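PDB 6DLM: Dhd127_b, which pairs as a designed helical hairpin with its partner chain Dhd127_a to form a computationally designed, coiled-coil heterodimer. Local coordinates for residues B[14-25]-B[56-67]. Sequence-based numbering, arbitrary orientation.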
ATOM      1  N   SER B  14     -10.111   9.654   7.159  1.00 18.25           N
ATOM      2  CA  SER B  14      -9.214   9.833   6.030  1.00 19.87           C
ATOM      3  C   SER B  14      -8.263   8.629   5.880  1.00 14.22           C
ATOM      4  O   SER B  14      -8.025   8.179   4.774  1.00 13.09           O
ATOM      5  CB  SER B  14      -8.419  11.122   6.202  1.00 23.73           C
ATOM      6  OG  SER B  14      -7.735  11.453   5.018  1.00 29.09           O
ATOM      7  N   GLN B  15      -7.739   8.130   6.991  1.00 19.62           N
ATOM      8  CA  GLN B  15      -6.868   6.956   6.959  1.00 16.56           C
ATOM      9  C   GLN B  15      -7.611   5.725   6.431  1.00 16.23           C
ATOM     10  O   GLN B  15      -7.081   5.005   5.616  1.00 17.27           O
ATOM     11  CB  GLN B  15      -6.341   6.641   8.358  1.00 19.88           C
ATOM     12  CG  GLN B  15      -5.251   7.574   8.836  1.00 24.89           C
ATOM     13  CD  GLN B  15      -3.913   7.252   8.215  1.00 30.77           C
ATOM     14  OE1 GLN B  15      -3.424   7.978   7.358  1.00 33.94           O
ATOM     15  NE2 GLN B  15      -3.335   6.135   8.618  1.00 36.14           N
ATOM     16  N   GLU B  16      -8.833   5.504   6.897  1.00 16.45           N
ATOM     17  CA  GLU B  16      -9.630   4.371   6.425  1.00 13.46           C
ATOM     18  C   GLU B  16      -9.911   4.482   4.921  1.00 15.83           C
ATOM     19  O   GLU B  16      -9.840   3.498   4.214  1.00 17.06           O
ATOM     20  CB  GLU B  16     -10.929   4.253   7.205  1.00 21.62           C
ATOM     21  CG  GLU B  16     -10.725   4.191   8.705  1.00 29.00           C
ATOM     22  CD  GLU B  16     -10.588   2.783   9.227  1.00 37.47           C
ATOM     23  OE1 GLU B  16     -10.933   2.557  10.401  1.00 34.88           O
ATOM     24  OE2 GLU B  16     -10.155   1.901   8.460  1.00 58.89           O
ATOM     25  N   HIS B  17     -10.204   5.685   4.457  1.00 20.11           N
ATOM     26  CA  HIS B  17     -10.402   5.887   3.035  1.00 18.14           C
ATOM     27  C   HIS B  17      -9.106   5.540   2.288  1.00 20.78           C
ATOM     28  O   HIS B  17      -9.153   4.869   1.269  1.00 19.42           O
ATOM     29  CB  HIS B  17     -10.776   7.334   2.758  1.00 18.68           C
ATOM     30  CG  HIS B  17     -10.968   7.642   1.310  1.00 18.64           C
ATOM     31  ND1 HIS B  17     -12.152   7.405   0.650  1.00 36.97           N
ATOM     32  CD2 HIS B  17     -10.132   8.186   0.397  1.00 26.76           C
ATOM     33  CE1 HIS B  17     -12.033   7.781  -0.610  1.00 34.56           C
ATOM     34  NE2 HIS B  17     -10.816   8.253  -0.790  1.00 26.13           N
ATOM     35  N   LEU B  18      -7.977   5.976   2.826  1.00 15.20           N
ATOM     36  CA  LEU B  18      -6.685   5.667   2.223  1.00 15.54           C
ATOM     37  C   LEU B  18      -6.427   4.158   2.207  1.00 13.83           C
ATOM     38  O   LEU B  18      -5.968   3.636   1.207  1.00 16.38           O
ATOM     39  CB  LEU B  18      -5.566   6.396   2.960  1.00 13.32           C
ATOM     40  CG  LEU B  18      -4.136   6.189   2.461  1.00 20.08           C
ATOM     41  CD1 LEU B  18      -4.005   6.508   0.991  1.00 27.63           C
ATOM     42  CD2 LEU B  18      -3.167   7.039   3.260  1.00 29.49           C
ATOM     43  N   LEU B  19      -6.756   3.472   3.296  1.00 14.19           N
ATOM     44  CA  LEU B  19      -6.582   2.025   3.348  1.00 12.76           C
ATOM     45  C   LEU B  19      -7.438   1.329   2.268  1.00 14.33           C
ATOM     46  O   LEU B  19      -6.995   0.374   1.668  1.00 16.22           O
ATOM     47  CB  LEU B  19      -6.919   1.474   4.731  1.00 16.05           C
ATOM     48  CG  LEU B  19      -5.914   1.791   5.839  1.00 16.34           C
ATOM     49  CD1 LEU B  19      -6.304   1.051   7.106  1.00 20.51           C
ATOM     50  CD2 LEU B  19      -4.499   1.425   5.424  1.00 22.27           C
ATOM     51  N   ARG B  20      -8.643   1.818   2.028  1.00 16.42           N
ATOM     52  CA  ARG B  20      -9.468   1.224   0.984  1.00 16.40           C
ATOM     53  C   ARG B  20      -8.790   1.371  -0.390  1.00 18.81           C
ATOM     54  O   ARG B  20      -8.784   0.429  -1.163  1.00 20.53           O
ATOM     55  CB  ARG B  20     -10.871   1.819   0.987  1.00 19.52           C
ATOM     56  CG  ARG B  20     -11.727   1.272   2.114  1.00 26.82           C
ATOM     57  CD  ARG B  20     -13.186   1.671   2.003  1.00 21.87           C
ATOM     58  NE  ARG B  20     -13.398   3.079   2.277  1.00 28.31           N
ATOM     59  CZ  ARG B  20     -13.536   3.589   3.493  1.00 27.60           C
ATOM     60  NH1 ARG B  20     -13.474   2.802   4.550  1.00 27.46           N
ATOM     61  NH2 ARG B  20     -13.728   4.886   3.649  1.00 26.04           N
ATOM     62  N   LEU B  21      -8.227   2.536  -0.681  1.00 15.78           N
ATOM     63  CA  LEU B  21      -7.491   2.712  -1.932  1.00 12.27           C
ATOM     64  C   LEU B  21      -6.257   1.787  -1.983  1.00 14.73           C
ATOM     65  O   LEU B  21      -5.972   1.201  -3.009  1.00 12.56           O
ATOM     66  CB  LEU B  21      -7.077   4.165  -2.123  1.00 22.81           C
ATOM     67  CG  LEU B  21      -6.570   4.555  -3.510  1.00 26.33           C
ATOM     68  CD1 LEU B  21      -7.575   4.222  -4.598  1.00 25.52           C
ATOM     69  CD2 LEU B  21      -6.242   6.031  -3.539  1.00 28.38           C
ATOM     70  N   ILE B  22      -5.551   1.668  -0.868  1.00 11.64           N
ATOM     71  CA  ILE B  22      -4.397   0.782  -0.799  1.00 12.42           C
ATOM     72  C   ILE B  22      -4.807  -0.675  -1.043  1.00 13.60           C
ATOM     73  O   ILE B  22      -4.143  -1.391  -1.762  1.00 14.08           O
ATOM     74  CB  ILE B  22      -3.697   0.910   0.563  1.00 12.31           C
ATOM     75  CG1 ILE B  22      -2.964   2.251   0.635  1.00 11.31           C
ATOM     76  CG2 ILE B  22      -2.730  -0.237   0.778  1.00 16.57           C
ATOM     77  CD1 ILE B  22      -2.337   2.538   1.978  1.00 15.10           C
ATOM     78  N   GLU B  23      -5.901  -1.104  -0.435  1.00 16.56           N
ATOM     79  CA  GLU B  23      -6.391  -2.459  -0.675  1.00 14.29           C
ATOM     80  C   GLU B  23      -6.785  -2.639  -2.161  1.00 12.91           C
ATOM     81  O   GLU B  23      -6.563  -3.695  -2.721  1.00 16.75           O
ATOM     82  CB  GLU B  23      -7.490  -2.835   0.309  1.00 21.27           C
ATOM     83  CG  GLU B  23      -6.973  -2.751   1.741  1.00 25.07           C
ATOM     84  CD  GLU B  23      -7.590  -3.769   2.674  1.00 44.17           C
ATOM     85  OE1 GLU B  23      -6.848  -4.370   3.472  1.00 38.20           O
ATOM     86  OE2 GLU B  23      -8.817  -3.970   2.610  1.00 65.51           O
ATOM     87  N   GLU B  24      -7.328  -1.603  -2.776  1.00 16.51           N
ATOM     88  CA  GLU B  24      -7.633  -1.668  -4.198  1.00 14.86           C
ATOM     89  C   GLU B  24      -6.329  -1.888  -4.988  1.00 14.29           C
ATOM     90  O   GLU B  24      -6.304  -2.674  -5.918  1.00 11.78           O
ATOM     91  CB  GLU B  24      -8.314  -0.390  -4.676  1.00 17.88           C
ATOM     92  CG  GLU B  24      -8.592  -0.376  -6.168  1.00 23.89           C
ATOM     93  CD  GLU B  24      -9.489   0.777  -6.599  1.00 49.22           C
ATOM     94  OE1 GLU B  24     -10.171   1.360  -5.738  1.00 50.61           O
ATOM     95  OE2 GLU B  24      -9.519   1.095  -7.802  1.00 46.10           O
ATOM     96  N   LEU B  25      -5.273  -1.181  -4.613  1.00 13.24           N
ATOM     97  CA  LEU B  25      -3.991  -1.381  -5.272  1.00 11.48           C
ATOM     98  C   LEU B  25      -3.463  -2.805  -5.038  1.00  9.37           C
ATOM     99  O   LEU B  25      -2.975  -3.435  -5.959  1.00 11.82           O
ATOM    100  CB  LEU B  25      -2.962  -0.364  -4.796  1.00 14.97           C
ATOM    101  CG  LEU B  25      -1.565  -0.606  -5.353  1.00 13.35           C
ATOM    102  CD1 LEU B  25      -1.617  -0.691  -6.861  1.00 16.82           C
ATOM    103  CD2 LEU B  25      -0.605   0.478  -4.903  1.00 14.38           C
ATOM    104  N   ILE B  56      -3.191   4.553  -9.325  1.00 13.56           N
ATOM    105  CA  ILE B  56      -3.613   4.416  -7.943  1.00 13.70           C
ATOM    106  C   ILE B  56      -2.477   4.760  -6.968  1.00 11.93           C
ATOM    107  O   ILE B  56      -2.692   5.500  -6.027  1.00 16.56           O
ATOM    108  CB  ILE B  56      -4.134   3.002  -7.661  1.00 16.32           C
ATOM    109  CG1 ILE B  56      -5.263   2.657  -8.629  1.00 18.20           C
ATOM    110  CG2 ILE B  56      -4.613   2.898  -6.229  1.00 16.90           C
ATOM    111  CD1 ILE B  56      -5.792   1.254  -8.462  1.00 18.76           C
ATOM    112  N   ALA B  57      -1.273   4.284  -7.238  1.00 15.33           N
ATOM    113  CA  ALA B  57      -0.130   4.590  -6.372  1.00 17.26           C
ATOM    114  C   ALA B  57       0.144   6.097  -6.279  1.00 15.81           C
ATOM    115  O   ALA B  57       0.504   6.585  -5.224  1.00 14.30           O
ATOM    116  CB  ALA B  57       1.118   3.877  -6.855  1.00 15.86           C
ATOM    117  N   ASP B  58      -0.015   6.809  -7.383  1.00 13.99           N
ATOM    118  CA  ASP B  58       0.198   8.243  -7.352  1.00 13.39           C
ATOM    119  C   ASP B  58      -0.792   8.934  -6.401  1.00 14.81           C
ATOM    120  O   ASP B  58      -0.409   9.783  -5.624  1.00 14.99           O
ATOM    121  CB  ASP B  58       0.045   8.812  -8.751  1.00 16.04           C
ATOM    122  CG  ASP B  58       0.219  10.302  -8.782  1.00 40.21           C
ATOM    123  OD1 ASP B  58       1.280  10.758  -9.233  1.00 39.24           O
ATOM    124  OD2 ASP B  58      -0.700  11.012  -8.335  1.00 54.23           O
ATOM    125  N   GLU B  59      -2.059   8.572  -6.502  1.00 17.42           N
ATOM    126  CA  GLU B  59      -3.085   9.095  -5.609  1.00 14.87           C
ATOM    127  C   GLU B  59      -2.831   8.667  -4.143  1.00 14.36           C
ATOM    128  O   GLU B  59      -3.040   9.445  -3.235  1.00 15.29           O
ATOM    129  CB  GLU B  59      -4.467   8.648  -6.076  1.00 22.63           C
ATOM    130  CG  GLU B  59      -5.618   9.148  -5.224  1.00 23.99           C
ATOM    131  CD  GLU B  59      -5.762  10.659  -5.224  1.00 39.66           C
ATOM    132  OE1 GLU B  59      -6.579  11.160  -4.436  1.00 22.43           O
ATOM    133  OE2 GLU B  59      -5.056  11.337  -5.995  1.00 33.44           O
ATOM    134  N   ILE B  60      -2.391   7.437  -3.938  1.00 12.11           N
ATOM    135  CA  ILE B  60      -2.090   6.985  -2.589  1.00 11.47           C
ATOM    136  C   ILE B  60      -0.969   7.830  -1.984  1.00 14.07           C
ATOM    137  O   ILE B  60      -1.069   8.228  -0.842  1.00 15.34           O
ATOM    138  CB  ILE B  60      -1.663   5.509  -2.565  1.00 16.79           C
ATOM    139  CG1 ILE B  60      -2.876   4.603  -2.762  1.00 16.75           C
ATOM    140  CG2 ILE B  60      -0.967   5.185  -1.262  1.00 14.07           C
ATOM    141  CD1 ILE B  60      -2.523   3.220  -3.240  1.00 15.15           C
ATOM    142  N   ARG B  61       0.074   8.103  -2.749  1.00 12.64           N
ATOM    143  CA  ARG B  61       1.151   8.934  -2.243  1.00 14.27           C
ATOM    144  C   ARG B  61       0.648  10.345  -1.911  1.00 14.67           C
ATOM    145  O   ARG B  61       0.956  10.868  -0.859  1.00 14.73           O
ATOM    146  CB  ARG B  61       2.307   8.972  -3.242  1.00 12.04           C
ATOM    147  CG  ARG B  61       3.205  10.191  -3.153  1.00 23.31           C
ATOM    148  CD  ARG B  61       4.077  10.204  -1.916  1.00 24.44           C
ATOM    149  NE  ARG B  61       5.044   9.114  -1.880  1.00 20.65           N
ATOM    150  CZ  ARG B  61       5.910   8.927  -0.892  1.00 21.06           C
ATOM    151  NH1 ARG B  61       5.923   9.755   0.135  1.00 24.70           N
ATOM    152  NH2 ARG B  61       6.748   7.911  -0.923  1.00 14.93           N
ATOM    153  N   ARG B  62      -0.149  10.943  -2.781  1.00 11.97           N
ATOM    154  CA  ARG B  62      -0.656  12.273  -2.473  1.00 17.15           C
ATOM    155  C   ARG B  62      -1.518  12.278  -1.201  1.00 14.32           C
ATOM    156  O   ARG B  62      -1.344  13.136  -0.356  1.00 18.70           O
ATOM    157  CB  ARG B  62      -1.478  12.828  -3.637  1.00 18.54           C
ATOM    158  CG  ARG B  62      -2.062  14.200  -3.359  1.00 17.60           C
ATOM    159  CD  ARG B  62      -2.986  14.663  -4.469  1.00 21.32           C
ATOM    160  NE  ARG B  62      -4.281  14.004  -4.410  1.00 18.66           N
ATOM    161  CZ  ARG B  62      -5.238  14.357  -3.567  1.00 24.40           C
ATOM    162  NH1 ARG B  62      -5.033  15.349  -2.724  1.00 24.95           N
ATOM    163  NH2 ARG B  62      -6.388  13.711  -3.558  1.00 41.51           N
ATOM    164  N   GLN B  63      -2.440  11.330  -1.068  1.00 14.27           N
ATOM    165  CA  GLN B  63      -3.274  11.272   0.135  1.00 17.66           C
ATOM    166  C   GLN B  63      -2.476  10.998   1.412  1.00 15.99           C
ATOM    167  O   GLN B  63      -2.699  11.637   2.421  1.00 14.56           O
ATOM    168  CB  GLN B  63      -4.361  10.212   0.000  1.00 13.61           C
ATOM    169  CG  GLN B  63      -5.430  10.590  -0.998  1.00 21.71           C
ATOM    170  CD  GLN B  63      -6.602   9.634  -1.009  1.00 26.32           C
ATOM    171  OE1 GLN B  63      -6.847   8.915  -0.049  1.00 22.30           O
ATOM    172  NE2 GLN B  63      -7.329   9.620  -2.111  1.00 31.62           N
ATOM    173  N   SER B  64      -1.551  10.052   1.341  1.00 15.60           N
ATOM    174  CA  SER B  64      -0.725   9.723   2.487  1.00 16.32           C
ATOM    175  C   SER B  64       0.113  10.925   2.937  1.00 11.84           C
ATOM    176  O   SER B  64       0.159  11.225   4.113  1.00 15.59           O
ATOM    177  CB  SER B  64       0.205   8.569   2.138  1.00 16.61           C
ATOM    178  OG  SER B  64       1.109   8.305   3.180  1.00 20.83           O
ATOM    179  N   ASP B  65       0.713  11.632   1.993  1.00 15.49           N
ATOM    180  CA  ASP B  65       1.508  12.800   2.336  1.00 16.63           C
ATOM    181  C   ASP B  65       0.638  13.829   3.071  1.00 14.93           C
ATOM    182  O   ASP B  65       1.067  14.401   4.058  1.00 16.47           O
ATOM    183  CB  ASP B  65       2.064  13.453   1.072  1.00 17.68           C
ATOM    184  CG  ASP B  65       3.264  12.718   0.498  1.00 21.15           C
ATOM    185  OD1 ASP B  65       3.727  11.747   1.109  1.00 15.03           O
ATOM    186  OD2 ASP B  65       3.751  13.135  -0.566  1.00 17.61           O
ATOM    187  N   ARG B  66      -0.580  14.029   2.590  1.00 16.31           N
ATOM    188  CA  ARG B  66      -1.495  14.961   3.230  1.00 17.60           C
ATOM    189  C   ARG B  66      -1.881  14.506   4.641  1.00 15.82           C
ATOM    190  O   ARG B  66      -1.888  15.296   5.566  1.00 19.44           O
ATOM    191  CB  ARG B  66      -2.740  15.126   2.374  1.00 17.90           C
ATOM    192  CG  ARG B  66      -3.815  15.987   2.999  1.00 16.79           C
ATOM    193  CD  ARG B  66      -5.077  15.180   3.232  1.00 27.63           C
ATOM    194  NE  ARG B  66      -5.785  14.895   1.993  1.00 25.45           N
ATOM    195  CZ  ARG B  66      -6.391  13.745   1.721  1.00 20.85           C
ATOM    196  NH1 ARG B  66      -6.228  12.691   2.503  1.00 22.04           N
ATOM    197  NH2 ARG B  66      -7.152  13.648   0.650  1.00 29.71           N
ATOM    198  N   ASN B  67      -2.190  13.226   4.793  1.00 14.41           N
ATOM    199  CA  ASN B  67      -2.532  12.674   6.106  1.00 14.64           C
ATOM    200  C   ASN B  67      -1.366  12.784   7.092  1.00 13.72           C
ATOM    201  O   ASN B  67      -1.572  13.069   8.255  1.00 17.10           O
ATOM    202  CB  ASN B  67      -2.984  11.225   5.988  1.00 15.78           C
ATOM    203  CG  ASN B  67      -4.289  11.088   5.238  1.00 21.61           C
ATOM    204  OD1 ASN B  67      -4.947  12.069   4.957  1.00 21.96           O
ATOM    205  ND2 ASN B  67      -4.662   9.870   4.919  1.00 22.03           N
TER
HETATM  206  O   HOH W   1      -7.063   9.702   2.626  1.00 27.12           O
HETATM  207  O   HOH W   2      -9.612   7.971  -3.154  1.00 35.18           O
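Ser14–Leu25 and Ile56–Asn67 pack as antiparallel helix segments, their axes 9.8 Å apart at closest and 157° between their directions, with Leu18 level with Ile60. Packing is knobs-into-holes: Leu18 sits among Ile60, Gln63, Ser64 and Asn67, Leu21 among Ile56, Glu59, Ile60 and Gln63, and Ile60 returns between Leu18, Leu21, Ile22 and Leu25. With CG anti to the backbone N (chi1 -167°), Leu21 puts its fork into the hole, CD1 on Ile56 CG2 at 3.6 Å and CD2 on Glu59 CG and Ile60 CG1. Asn67 OD1 accepts from Ser14 OG at 2.9 Å and from Arg66 NH1 on the opposite face of the amide, while Asn67 ND2 gives a weak bond to Gln15 OE1 at 3.3 Å. Replacing Asn67 by alanine is likely to take the shared acceptor from Ser14 OG and Arg66 NH1 and the weak donor from Gln15 OE1. One water links Ser14 O to Gln63 OE1; another joins His17 NE2 to Gln63 NE2, which also donates nearly straight to Glu59 OE1. The pair forms the middle of the hairpin of helices 7–37 and 44–75; Leu18 and Val19 of the Dhd127_a chain pack on Ile22 and Ser64, and His67 of that chain is hydrogen-bonded to Gln15 NE2.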